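Local coordinates for protein oligogalacturonate-specific porin KdgM (Dickeya dadantii, PDB 4FQE) that forms a monomeric outer-membrane porin, a beta-barrel channel specific for oligogalacturonides that is also required for full virulence, at residues Leu105-Arg110 with Gly136-Thr141. Numbering follows the deposited sequence.
Sequences LSVALR and GNIDYT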
# COMPACT_ATOMS: atom_id res chain seq x y z
N LEU A 105 8.36 2.92 15.72
CA LEU A 105 7.98 1.56 15.34
C LEU A 105 6.48 1.40 15.32
O LEU A 105 5.84 1.66 16.33
CB LEU A 105 8.56 0.55 16.33
CG LEU A 105 8.27 -0.93 16.08
CD1 LEU A 105 8.87 -1.32 14.74
CD2 LEU A 105 8.89 -1.79 17.18
N SER A 106 5.93 0.97 14.19
CA SER A 106 4.50 0.71 14.10
C SER A 106 4.19 -0.64 13.49
O SER A 106 4.98 -1.20 12.72
CB SER A 106 3.76 1.83 13.36
OG SER A 106 4.35 2.10 12.11
N VAL A 107 3.02 -1.16 13.84
CA VAL A 107 2.54 -2.43 13.31
C VAL A 107 1.11 -2.25 12.85
O VAL A 107 0.35 -1.53 13.47
CB VAL A 107 2.69 -3.58 14.31
CG1 VAL A 107 4.19 -3.79 14.65
CG2 VAL A 107 1.92 -3.34 15.58
N ALA A 108 0.75 -2.86 11.73
CA ALA A 108 -0.66 -2.78 11.27
C ALA A 108 -1.13 -4.13 10.78
O ALA A 108 -0.32 -4.99 10.43
CB ALA A 108 -0.83 -1.70 10.20
N LEU A 109 -2.43 -4.32 10.79
CA LEU A 109 -3.04 -5.49 10.23
C LEU A 109 -4.26 -5.01 9.44
O LEU A 109 -5.03 -4.17 9.90
CB LEU A 109 -3.41 -6.50 11.30
CG LEU A 109 -3.94 -7.86 10.82
CD1 LEU A 109 -2.87 -8.62 10.06
CD2 LEU A 109 -4.49 -8.70 11.96
N ARG A 110 -4.37 -5.52 8.21
CA ARG A 110 -5.47 -5.15 7.31
C ARG A 110 -6.18 -6.39 6.84
O ARG A 110 -5.54 -7.30 6.35
CB ARG A 110 -4.95 -4.36 6.08
CG ARG A 110 -6.11 -3.89 5.16
CD ARG A 110 -5.59 -3.13 3.94
NE ARG A 110 -4.72 -4.01 3.16
CZ ARG A 110 -3.96 -3.65 2.14
NH1 ARG A 110 -3.97 -2.38 1.71
NH2 ARG A 110 -3.19 -4.56 1.56
N GLY A 136 -0.06 -7.88 7.07
CA GLY A 136 0.52 -7.31 8.27
C GLY A 136 1.73 -6.53 7.89
O GLY A 136 2.41 -6.91 6.94
N ASN A 137 2.00 -5.45 8.62
CA ASN A 137 3.08 -4.54 8.33
C ASN A 137 3.83 -4.21 9.62
O ASN A 137 3.20 -3.95 10.67
CB ASN A 137 2.55 -3.25 7.77
CG ASN A 137 2.01 -3.41 6.36
OD1 ASN A 137 0.84 -3.72 6.17
ND2 ASN A 137 2.88 -3.24 5.38
N ILE A 138 5.15 -4.17 9.52
CA ILE A 138 5.99 -3.65 10.60
C ILE A 138 6.91 -2.63 9.97
O ILE A 138 7.56 -2.92 8.95
CB ILE A 138 6.87 -4.72 11.26
CG1 ILE A 138 6.03 -5.91 11.66
CG2 ILE A 138 7.64 -4.11 12.44
CD1 ILE A 138 6.82 -6.99 12.38
N ASP A 139 6.92 -1.44 10.54
CA ASP A 139 7.64 -0.31 9.96
C ASP A 139 8.46 0.40 11.02
O ASP A 139 7.97 0.74 12.09
CB ASP A 139 6.68 0.68 9.31
CG ASP A 139 5.95 0.09 8.11
OD1 ASP A 139 4.72 -0.13 8.17
OD2 ASP A 139 6.58 -0.22 7.12
N TYR A 140 9.72 0.62 10.69
CA TYR A 140 10.67 1.18 11.65
C TYR A 140 11.42 2.33 11.03
O TYR A 140 12.03 2.19 9.96
CB TYR A 140 11.65 0.10 12.10
CG TYR A 140 12.71 0.64 13.05
CD1 TYR A 140 14.05 0.63 12.70
CD2 TYR A 140 12.35 1.19 14.26
CE1 TYR A 140 15.02 1.13 13.57
CE2 TYR A 140 13.30 1.70 15.13
CZ TYR A 140 14.63 1.67 14.78
OH TYR A 140 15.56 2.18 15.64
N THR A 141 11.34 3.49 11.66
CA THR A 141 12.02 4.67 11.17
C THR A 141 13.29 4.92 11.95
O THR A 141 13.30 4.84 13.18
CB THR A 141 11.09 5.88 11.23
OG1 THR A 141 9.93 5.60 10.44
CG2 THR A 141 11.77 7.12 10.70
O HOH W 1 3.13 -0.28 10.07
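Strands 105-116 and 131-142, neighbours in the closed antiparallel KdgM barrel, pair through Ser106 with Asp139 and Ala108 with Asn137. Ser106 N gives a nearly straight hydrogen bond of 2.9 Å to Asp139 O (166° at the hydrogen), and Asp139 N returns one to Ser106 O. Ala108 N bonds to Asn137 O at 2.9 Å and Asn137 N to Ala108 O at 3.0 Å. In this second pair both donors are tilted from the carbonyl planes. Leu105, Val107, Leu109, Ile138 and Tyr140 share the outer face, where a bound C8E detergent touches Tyr140, consistent with the lipid-facing side. With Leu105 CG anti to the backbone N (chi1 -179°) and chi2 61°, CD1 lies beside Ile138 CG2 at 3.8 Å and Tyr140 CB at 4.1 Å. Val107 CG1 lies alongside Ile138 CG1 at 4.1 Å. Leu109 CD1 packs on Gly136 CA. Ser106, Ala108, Asn137 and Asp139 point to the barrel interior, as expected for a porin. A water there lies near Asp139 OD1, doubtfully close, and binds Ser106 OG weakly. Asn137 ND2 is hydrogen-bonded to Glu151 of strand 146-157. The barrel continues on both flanks: Val107 and Leu109 bond through their backbones to strand 90-100, while Gly136 and Ile138 bond to strand 146-157.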